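Local coordinates for protein phospholethanolamine N-methyltransferase 2 (PDB 4KRI) that probably transfers methyl groups from S-adenosylmethionine to phosphoethanolamine derivatives such as phosphomonomethylethanolamine, on the way to phosphocholine in a parasitic nematode, at residues 118-123 and 253-258; 155-160 and 260-265. All coordinates share one frame; numbering follows the deposited sequence.

Interaction 1. Residues 118-123 and 253-258. With SAH (S-adenosyl-L-homocysteine), chain D.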
ATOM      1  N   LEU A 118     -14.627  -1.204  -3.526  1.00 22.69           N
ATOM      2  CA  LEU A 118     -14.676  -0.373  -4.723  1.00 22.51           C
ATOM      3  C   LEU A 118     -13.440  -0.612  -5.586  1.00 22.85           C
ATOM      4  O   LEU A 118     -13.545  -0.760  -6.813  1.00 23.84           O
ATOM      5  CB  LEU A 118     -14.793   1.102  -4.343  1.00 22.36           C
ATOM      6  CG  LEU A 118     -16.193   1.562  -3.951  1.00 26.50           C
ATOM      7  CD1 LEU A 118     -16.129   3.010  -3.516  1.00 28.02           C
ATOM      8  CD2 LEU A 118     -17.147   1.403  -5.133  1.00 26.77           C
ATOM      9  N   THR A 119     -12.274  -0.682  -4.948  1.00 21.37           N
ATOM     10  CA  THR A 119     -11.032  -0.902  -5.680  1.00 22.13           C
ATOM     11  C   THR A 119     -11.088  -2.220  -6.437  1.00 22.83           C
ATOM     12  O   THR A 119     -10.726  -2.287  -7.620  1.00 24.82           O
ATOM     13  CB  THR A 119      -9.823  -0.878  -4.732  1.00 26.08           C
ATOM     14  OG1 THR A 119      -9.837   0.356  -4.003  1.00 24.43           O
ATOM     15  CG2 THR A 119      -8.518  -0.987  -5.512  1.00 26.89           C
ATOM     16  N   ASP A 120     -11.568  -3.267  -5.775  1.00 25.49           N
ATOM     17  CA  ASP A 120     -11.697  -4.562  -6.439  1.00 27.60           C
ATOM     18  C   ASP A 120     -12.700  -4.490  -7.588  1.00 28.86           C
ATOM     19  O   ASP A 120     -12.483  -5.071  -8.648  1.00 31.80           O
ATOM     20  CB  ASP A 120     -12.117  -5.647  -5.443  1.00 30.85           C
ATOM     21  CG  ASP A 120     -10.981  -6.078  -4.530  1.00 35.67           C
ATOM     22  OD1 ASP A 120      -9.801  -5.840  -4.875  1.00 39.17           O
ATOM     23  OD2 ASP A 120     -11.272  -6.673  -3.466  1.00 37.34           O
ATOM     24  N   TYR A 121     -13.789  -3.761  -7.380  1.00 25.43           N
ATOM     25  CA  TYR A 121     -14.828  -3.643  -8.396  1.00 25.21           C
ATOM     26  C   TYR A 121     -14.278  -2.984  -9.664  1.00 26.27           C
ATOM     27  O   TYR A 121     -14.536  -3.444 -10.777  1.00 32.71           O
ATOM     28  CB  TYR A 121     -15.995  -2.825  -7.851  1.00 31.00           C
ATOM     29  CG  TYR A 121     -17.317  -3.092  -8.536  1.00 30.99           C
ATOM     30  CD1 TYR A 121     -18.201  -4.030  -8.026  1.00 35.10           C
ATOM     31  CD2 TYR A 121     -17.684  -2.399  -9.680  1.00 29.02           C
ATOM     32  CE1 TYR A 121     -19.412  -4.277  -8.636  1.00 40.07           C
ATOM     33  CE2 TYR A 121     -18.895  -2.644 -10.305  1.00 37.34           C
ATOM     34  CZ  TYR A 121     -19.754  -3.584  -9.777  1.00 43.73           C
ATOM     35  OH  TYR A 121     -20.967  -3.840 -10.379  1.00 45.67           O
ATOM     36  N   PHE A 122     -13.533  -1.896  -9.486  1.00 24.43           N
ATOM     37  CA  PHE A 122     -12.917  -1.197 -10.611  1.00 28.66           C
ATOM     38  C   PHE A 122     -11.902  -2.100 -11.311  1.00 31.11           C
ATOM     39  O   PHE A 122     -11.774  -2.079 -12.542  1.00 32.40           O
ATOM     40  CB  PHE A 122     -12.197   0.062 -10.117  1.00 26.85           C
ATOM     41  CG  PHE A 122     -13.108   1.109  -9.553  1.00 27.06           C
ATOM     42  CD1 PHE A 122     -14.406   1.246 -10.019  1.00 30.49           C
ATOM     43  CD2 PHE A 122     -12.660   1.965  -8.552  1.00 28.97           C
ATOM     44  CE1 PHE A 122     -15.247   2.221  -9.504  1.00 31.07           C
ATOM     45  CE2 PHE A 122     -13.491   2.935  -8.032  1.00 32.96           C
ATOM     46  CZ  PHE A 122     -14.793   3.059  -8.508  1.00 32.85           C
ATOM     47  N   ASP A 123     -11.185  -2.896 -10.523  1.00 25.60           N
ATOM     48  CA  ASP A 123     -10.080  -3.710 -11.048  1.00 29.61           C
ATOM     49  C   ASP A 123     -10.586  -4.889 -11.881  1.00 30.52           C
ATOM     50  O   ASP A 123      -9.887  -5.390 -12.765  1.00 32.83           O
ATOM     51  CB  ASP A 123      -9.203  -4.209  -9.892  1.00 33.71           C
ATOM     52  CG  ASP A 123      -7.791  -4.575 -10.330  1.00 43.65           C
ATOM     53  OD1 ASP A 123      -7.201  -3.860 -11.170  1.00 43.72           O
ATOM     54  OD2 ASP A 123      -7.261  -5.586  -9.827  1.00 45.04           O
ATOM     55  N   LEU A 253       0.369  -2.664  -0.627  1.00 19.46           N
ATOM     56  CA  LEU A 253      -0.294  -3.066  -1.853  1.00 20.81           C
ATOM     57  C   LEU A 253      -1.633  -3.713  -1.537  1.00 22.74           C
ATOM     58  O   LEU A 253      -2.545  -3.713  -2.368  1.00 26.35           O
ATOM     59  CB  LEU A 253       0.605  -4.030  -2.639  1.00 21.92           C
ATOM     60  CG  LEU A 253       0.106  -4.402  -4.039  1.00 30.94           C
ATOM     61  CD1 LEU A 253      -0.339  -3.170  -4.816  1.00 28.01           C
ATOM     62  CD2 LEU A 253       1.191  -5.124  -4.800  1.00 31.03           C
ATOM     63  N   SER A 254      -1.762  -4.255  -0.330  1.00 23.46           N
ATOM     64  CA  SER A 254      -2.988  -4.957   0.029  1.00 25.03           C
ATOM     65  C   SER A 254      -4.087  -4.028   0.531  1.00 26.20           C
ATOM     66  O   SER A 254      -3.911  -3.358   1.548  1.00 23.86           O
ATOM     67  CB  SER A 254      -2.691  -6.014   1.091  1.00 23.80           C
ATOM     68  OG  SER A 254      -3.901  -6.511   1.653  1.00 27.40           O
ATOM     69  N   THR A 255      -5.227  -3.993  -0.166  1.00 25.33           N
ATOM     70  CA  THR A 255      -6.366  -3.211   0.298  1.00 25.30           C
ATOM     71  C   THR A 255      -6.983  -3.811   1.554  1.00 25.54           C
ATOM     72  O   THR A 255      -7.536  -3.079   2.372  1.00 26.74           O
ATOM     73  CB  THR A 255      -7.465  -3.060  -0.767  1.00 29.69           C
ATOM     74  OG1 THR A 255      -7.659  -4.311  -1.434  1.00 35.40           O
ATOM     75  CG2 THR A 255      -7.079  -1.981  -1.773  1.00 28.85           C
ATOM     76  N   ASN A 256      -6.915  -5.131   1.703  1.00 25.25           N
ATOM     77  CA  ASN A 256      -7.359  -5.763   2.946  1.00 25.56           C
ATOM     78  C   ASN A 256      -6.605  -5.229   4.168  1.00 23.97           C
ATOM     79  O   ASN A 256      -7.215  -4.918   5.194  1.00 26.93           O
ATOM     80  CB  ASN A 256      -7.217  -7.282   2.894  1.00 26.36           C
ATOM     81  CG  ASN A 256      -8.286  -7.944   2.065  1.00 32.54           C
ATOM     82  OD1 ASN A 256      -9.317  -7.346   1.769  1.00 31.25           O
ATOM     83  ND2 ASN A 256      -8.057  -9.210   1.706  1.00 28.81           N
ATOM     84  N   MET A 257      -5.285  -5.122   4.042  1.00 23.67           N
ATOM     85  CA  MET A 257      -4.437  -4.590   5.102  1.00 20.84           C
ATOM     86  C   MET A 257      -4.742  -3.125   5.368  1.00 23.48           C
ATOM     87  O   MET A 257      -4.979  -2.715   6.510  1.00 22.43           O
ATOM     88  CB  MET A 257      -2.956  -4.704   4.704  1.00 22.86           C
ATOM     89  CG  MET A 257      -2.400  -6.090   4.750  1.00 29.91           C
ATOM     90  SD  MET A 257      -2.233  -6.619   6.462  1.00 29.39           S
ATOM     91  CE  MET A 257      -0.974  -7.851   6.313  1.00 33.34           C
ATOM     92  N   LEU A 258      -4.731  -2.320   4.311  1.00 20.18           N
ATOM     93  CA  LEU A 258      -4.842  -0.887   4.510  1.00 22.87           C
ATOM     94  C   LEU A 258      -6.247  -0.477   4.945  1.00 26.72           C
ATOM     95  O   LEU A 258      -6.414   0.525   5.639  1.00 24.47           O
ATOM     96  CB  LEU A 258      -4.394  -0.125   3.260  1.00 25.68           C
ATOM     97  CG  LEU A 258      -3.665   1.164   3.644  1.00 37.14           C
ATOM     98  CD1 LEU A 258      -2.334   0.824   4.279  1.00 28.39           C
ATOM     99  CD2 LEU A 258      -3.481   2.096   2.459  1.00 38.68           C
TER
HETATM  100  N   SAH D 701       5.121  -3.683   8.442  1.00 31.29           N
HETATM  101  CA  SAH D 701       3.866  -4.239   9.013  1.00 29.47           C
HETATM  102  CB  SAH D 701       3.227  -5.269   8.002  1.00 30.95           C
HETATM  103  CG  SAH D 701       3.982  -6.570   7.748  1.00 34.37           C
HETATM  104  SD  SAH D 701       3.148  -7.630   6.524  1.00 29.55           S
HETATM  105  C   SAH D 701       4.078  -4.770  10.376  1.00 31.49           C
HETATM  106  O   SAH D 701       5.162  -4.642  10.926  1.00 28.93           O
HETATM  107  OXT SAH D 701       3.110  -5.125  11.028  1.00 25.84           O
HETATM  108  C5' SAH D 701       3.858  -7.268   4.907  1.00 28.44           C
HETATM  109  C4' SAH D 701       3.163  -6.291   4.141  1.00 27.75           C
HETATM  110  O4' SAH D 701       3.970  -5.952   2.982  1.00 27.10           O
HETATM  111  C3' SAH D 701       1.908  -6.853   3.591  1.00 29.00           C
HETATM  112  O3' SAH D 701       0.825  -6.083   4.067  1.00 28.73           O
HETATM  113  C2' SAH D 701       2.020  -6.732   2.137  1.00 25.60           C
HETATM  114  O2' SAH D 701       0.800  -6.396   1.519  1.00 33.07           O
HETATM  115  C1' SAH D 701       3.051  -5.663   1.978  1.00 23.50           C
HETATM  116  N9  SAH D 701       3.681  -5.648   0.612  1.00 24.65           N
HETATM  117  C8  SAH D 701       4.280  -6.682  -0.021  1.00 28.99           C
HETATM  118  N7  SAH D 701       4.769  -6.234  -1.181  1.00 28.78           N
HETATM  119  C5  SAH D 701       4.503  -4.915  -1.282  1.00 26.33           C
HETATM  120  C6  SAH D 701       4.776  -3.954  -2.265  1.00 29.48           C
HETATM  121  N6  SAH D 701       5.443  -4.280  -3.425  1.00 30.07           N
HETATM  122  N1  SAH D 701       4.356  -2.689  -2.043  1.00 27.31           N
HETATM  123  C2  SAH D 701       3.705  -2.352  -0.925  1.00 25.59           C
HETATM  124  N3  SAH D 701       3.435  -3.250   0.039  1.00 22.94           N
HETATM  125  C4  SAH D 701       3.808  -4.534  -0.121  1.00 24.73           C
HETATM  126  O   HOH W   1      -9.570  -6.250  -1.078  1.00 57.42           O

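Interaction 2. Residues 155-160 and 260-265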
ATOM      1  N   LEU A 155     -10.846   9.084   5.367  1.00 21.40           N
ATOM      2  CA  LEU A 155     -11.556   8.229   4.412  1.00 24.15           C
ATOM      3  C   LEU A 155     -12.057   8.975   3.171  1.00 22.86           C
ATOM      4  O   LEU A 155     -13.063   8.592   2.556  1.00 24.58           O
ATOM      5  CB  LEU A 155     -12.726   7.525   5.100  1.00 21.22           C
ATOM      6  CG  LEU A 155     -12.345   6.784   6.376  1.00 21.37           C
ATOM      7  CD1 LEU A 155     -13.623   6.291   7.050  1.00 28.21           C
ATOM      8  CD2 LEU A 155     -11.390   5.623   6.073  1.00 21.38           C
ATOM      9  N   ASP A 156     -11.348  10.028   2.794  1.00 20.00           N
ATOM     10  CA  ASP A 156     -11.675  10.774   1.582  1.00 21.75           C
ATOM     11  C   ASP A 156     -10.644  10.289   0.559  1.00 22.35           C
ATOM     12  O   ASP A 156      -9.453  10.555   0.705  1.00 22.58           O
ATOM     13  CB  ASP A 156     -11.557  12.280   1.875  1.00 18.16           C
ATOM     14  CG  ASP A 156     -12.212  13.144   0.823  1.00 26.09           C
ATOM     15  OD1 ASP A 156     -12.660  12.595  -0.215  1.00 25.63           O
ATOM     16  OD2 ASP A 156     -12.277  14.389   1.025  1.00 26.23           O
ATOM     17  N   PHE A 157     -11.079   9.524  -0.442  1.00 19.97           N
ATOM     18  CA  PHE A 157     -10.111   8.801  -1.289  1.00 21.79           C
ATOM     19  C   PHE A 157      -9.982   9.312  -2.724  1.00 23.29           C
ATOM     20  O   PHE A 157     -10.929   9.853  -3.284  1.00 21.04           O
ATOM     21  CB  PHE A 157     -10.458   7.316  -1.301  1.00 22.56           C
ATOM     22  CG  PHE A 157     -10.314   6.664   0.039  1.00 19.40           C
ATOM     23  CD1 PHE A 157      -9.059   6.448   0.580  1.00 24.48           C
ATOM     24  CD2 PHE A 157     -11.437   6.300   0.770  1.00 21.40           C
ATOM     25  CE1 PHE A 157      -8.910   5.838   1.818  1.00 21.10           C
ATOM     26  CE2 PHE A 157     -11.307   5.702   2.015  1.00 21.12           C
ATOM     27  CZ  PHE A 157     -10.035   5.468   2.539  1.00 20.87           C
ATOM     28  N   ILE A 158      -8.795   9.134  -3.299  1.00 19.70           N
ATOM     29  CA  ILE A 158      -8.532   9.416  -4.707  1.00 18.88           C
ATOM     30  C   ILE A 158      -8.006   8.140  -5.338  1.00 20.33           C
ATOM     31  O   ILE A 158      -6.968   7.627  -4.922  1.00 21.21           O
ATOM     32  CB  ILE A 158      -7.446  10.475  -4.871  1.00 19.35           C
ATOM     33  CG1 ILE A 158      -7.835  11.757  -4.123  1.00 20.84           C
ATOM     34  CG2 ILE A 158      -7.207  10.773  -6.362  1.00 21.41           C
ATOM     35  CD1 ILE A 158      -6.662  12.714  -3.935  1.00 22.07           C
ATOM     36  N   TRP A 159      -8.708   7.618  -6.335  1.00 19.80           N
ATOM     37  CA  TRP A 159      -8.177   6.486  -7.094  1.00 16.66           C
ATOM     38  C   TRP A 159      -7.472   7.012  -8.326  1.00 20.01           C
ATOM     39  O   TRP A 159      -7.971   7.908  -8.992  1.00 18.45           O
ATOM     40  CB  TRP A 159      -9.311   5.551  -7.559  1.00 21.82           C
ATOM     41  CG  TRP A 159      -9.890   4.666  -6.504  1.00 21.12           C
ATOM     42  CD1 TRP A 159      -9.612   3.342  -6.296  1.00 24.73           C
ATOM     43  CD2 TRP A 159     -10.870   5.025  -5.528  1.00 19.79           C
ATOM     44  NE1 TRP A 159     -10.364   2.861  -5.241  1.00 23.51           N
ATOM     45  CE2 TRP A 159     -11.136   3.878  -4.751  1.00 23.74           C
ATOM     46  CE3 TRP A 159     -11.550   6.212  -5.231  1.00 22.36           C
ATOM     47  CZ2 TRP A 159     -12.053   3.884  -3.697  1.00 24.73           C
ATOM     48  CZ3 TRP A 159     -12.451   6.216  -4.186  1.00 25.98           C
ATOM     49  CH2 TRP A 159     -12.693   5.060  -3.430  1.00 25.53           C
ATOM     50  N   THR A 160      -6.325   6.435  -8.645  1.00 19.36           N
ATOM     51  CA  THR A 160      -5.653   6.712  -9.911  1.00 18.44           C
ATOM     52  C   THR A 160      -5.686   5.408 -10.688  1.00 19.87           C
ATOM     53  O   THR A 160      -5.112   4.422 -10.240  1.00 19.33           O
ATOM     54  CB  THR A 160      -4.173   7.105  -9.682  1.00 18.24           C
ATOM     55  OG1 THR A 160      -4.108   8.322  -8.918  1.00 21.41           O
ATOM     56  CG2 THR A 160      -3.480   7.350 -11.018  1.00 21.03           C
ATOM     57  N   VAL A 260      -7.871  -1.820   7.214  1.00 26.66           N
ATOM     58  CA  VAL A 260      -7.794  -1.888   8.673  1.00 26.81           C
ATOM     59  C   VAL A 260      -7.009  -0.710   9.238  1.00 24.04           C
ATOM     60  O   VAL A 260      -7.435  -0.060  10.194  1.00 25.49           O
ATOM     61  CB  VAL A 260      -7.140  -3.190   9.136  1.00 30.40           C
ATOM     62  CG1 VAL A 260      -7.056  -3.235  10.649  1.00 25.66           C
ATOM     63  CG2 VAL A 260      -7.918  -4.387   8.608  1.00 30.93           C
ATOM     64  N   ALA A 261      -5.861  -0.432   8.637  1.00 21.32           N
ATOM     65  CA  ALA A 261      -5.055   0.705   9.059  1.00 22.61           C
ATOM     66  C   ALA A 261      -5.858   2.008   8.992  1.00 21.88           C
ATOM     67  O   ALA A 261      -5.814   2.823   9.913  1.00 19.58           O
ATOM     68  CB  ALA A 261      -3.777   0.799   8.204  1.00 20.10           C
ATOM     69  N   LEU A 262      -6.603   2.186   7.898  1.00 20.83           N
ATOM     70  CA  LEU A 262      -7.351   3.396   7.646  1.00 21.05           C
ATOM     71  C   LEU A 262      -8.505   3.520   8.609  1.00 22.64           C
ATOM     72  O   LEU A 262      -8.732   4.599   9.146  1.00 21.38           O
ATOM     73  CB  LEU A 262      -7.852   3.430   6.196  1.00 23.35           C
ATOM     74  CG  LEU A 262      -6.759   3.760   5.181  1.00 19.34           C
ATOM     75  CD1 LEU A 262      -7.152   3.271   3.805  1.00 24.48           C
ATOM     76  CD2 LEU A 262      -6.557   5.262   5.146  1.00 20.14           C
ATOM     77  N   GLU A 263      -9.212   2.414   8.850  1.00 22.51           N
ATOM     78  CA  GLU A 263     -10.340   2.431   9.783  1.00 25.42           C
ATOM     79  C   GLU A 263      -9.853   2.872  11.149  1.00 23.84           C
ATOM     80  O   GLU A 263     -10.501   3.676  11.835  1.00 25.85           O
ATOM     81  CB  GLU A 263     -10.936   1.029   9.900  1.00 30.86           C
ATOM     82  CG  GLU A 263     -12.014   0.902  10.962  1.00 41.91           C
ATOM     83  CD  GLU A 263     -12.592  -0.499  11.041  1.00 52.18           C
ATOM     84  OE1 GLU A 263     -12.266  -1.333  10.168  1.00 50.20           O
ATOM     85  OE2 GLU A 263     -13.373  -0.764  11.977  1.00 57.38           O
ATOM     86  N   ARG A 264      -8.693   2.353  11.530  1.00 23.78           N
ATOM     87  CA  ARG A 264      -8.176   2.594  12.869  1.00 21.43           C
ATOM     88  C   ARG A 264      -7.636   4.004  13.065  1.00 26.44           C
ATOM     89  O   ARG A 264      -7.865   4.618  14.102  1.00 26.06           O
ATOM     90  CB  ARG A 264      -7.180   1.509  13.264  1.00 23.89           C
ATOM     91  CG  ARG A 264      -7.885   0.185  13.513  1.00 26.11           C
ATOM     92  CD  ARG A 264      -6.936  -0.937  13.850  1.00 32.83           C
ATOM     93  NE  ARG A 264      -7.653  -2.211  13.846  1.00 32.96           N
ATOM     94  CZ  ARG A 264      -7.113  -3.379  14.171  1.00 30.33           C
ATOM     95  NH1 ARG A 264      -5.845  -3.450  14.549  1.00 27.19           N
ATOM     96  NH2 ARG A 264      -7.854  -4.481  14.129  1.00 35.72           N
ATOM     97  N   VAL A 265      -6.954   4.546  12.068  1.00 21.49           N
ATOM     98  CA  VAL A 265      -6.485   5.915  12.223  1.00 21.58           C
ATOM     99  C   VAL A 265      -7.641   6.912  12.120  1.00 24.02           C
ATOM    100  O   VAL A 265      -7.632   7.937  12.804  1.00 23.04           O
ATOM    101  CB  VAL A 265      -5.320   6.273  11.256  1.00 20.25           C
ATOM    102  CG1 VAL A 265      -5.825   6.391   9.824  1.00 20.87           C
ATOM    103  CG2 VAL A 265      -4.662   7.594  11.701  1.00 22.45           C
TER

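Interaction 1. Residues 118-123 and 253-258
T255 meets T119 through their methyl groups, CG2 to CG2 at 4.1 Å, in a contact at van der Waals distance with no direct hydrogen bond between the segments. Starting at CB, the T255 side chain divides its work between two branches. Its CG2 turns to T119, where it lies against both CG2 and CB. Its OG1, set between the backbone N and carbonyl carbon (chi1 42°), takes the polar role: it hydrogen-bonds D181 and a water, 2.7 Å from T255 OG1 to the water oxygen. That water donates to D120 OD2 at 3.0 Å and to N256 OD1 at 3.1 Å, so it ties the two helices together where their side chains do not bond directly. The carboxylate of D120 has a second grip, a salt bridge from OD1 to R177, while T119 OG1 bonds back to M115 O.

One residue earlier, S254 is the N-cap of helix 255-268. Its OG accepts from M257 N at 3.1 Å, nearly straight at 165°, and also bonds D181. The far side of this turn belongs to S-adenosylhomocysteine: L253 N approaches its N3 to 3.2 Å, and M257 CG and CE lie against the ribose O3', CG at 3.3 Å. Helix 114-124 thus faces the start of helix 255-268, which follows strand 247-252, while helix 176-184 runs beside both, its R177 touching T119 and T255.

Interaction 2. Residues 155-160 and 260-265
L262 and F157 are brought together by similar first torsions: in each, CG stands opposite the carbonyl carbon and beside the backbone N (chi1 -76° in L262, -65° in F157). L262 reaches from helix 255-268 and F157 from strand 156-166, so that the leucine methyls come against the CE1 and CZ part of the ring. L262 CD1 settles obliquely against this outer part of the phenyl group, 3.7 Å from F157 CE1 and 3.8 Å from F157 CZ. The other methyl, L262 CD2, approaches the same F157 CE1 at 4.1 Å, so both arms of the leucine fork bear on one ring carbon.

L155, just ahead of the strand, makes the second point of contact. Its CD2 lies 4.2 Å from L262 CB, and the two leucines run alongside one another, pointing opposite ways. L262 is therefore touched near its base by one residue and at its tip by another. All three side chains are buried and the contact is purely apolar.

The helix belongs to the Rossmann-like methyltransferase domain, which holds the S-adenosylhomocysteine; there it follows strand 247-252 and leads on to strand 273-277. The strand belongs to the N-terminal part of this di-domain enzyme, so L262 is a point at which the methyltransferase domain packs against its companion.

Strand 156-166 is itself held between two antiparallel neighbours. F157 bonds through its backbone to Q104 of strand 98-105, and its side chain touches V141 of strand 132-143, whose E143 is also touched by L262.

In the fold
Both interactions set pieces of the N-terminal part against helix 255-268, interaction 1 at its first turn and interaction 2 further along; their centres are 11 Å apart. They also touch on the N-terminal side: T119 OG1 and W159 NE1 lie 2.8 Å apart, a probable hydrogen bond, and the W159 ring meets F122 edge-to-face. Interaction 1 sits directly behind the cofactor site, since L253, S254 and M257 line the S-adenosylhomocysteine pocket. Interaction 2 is more remote, with the L262 side chain about 12 Å from the ligand. One helix thus links the pocket at its beginning to the strands of the N-terminal part farther along.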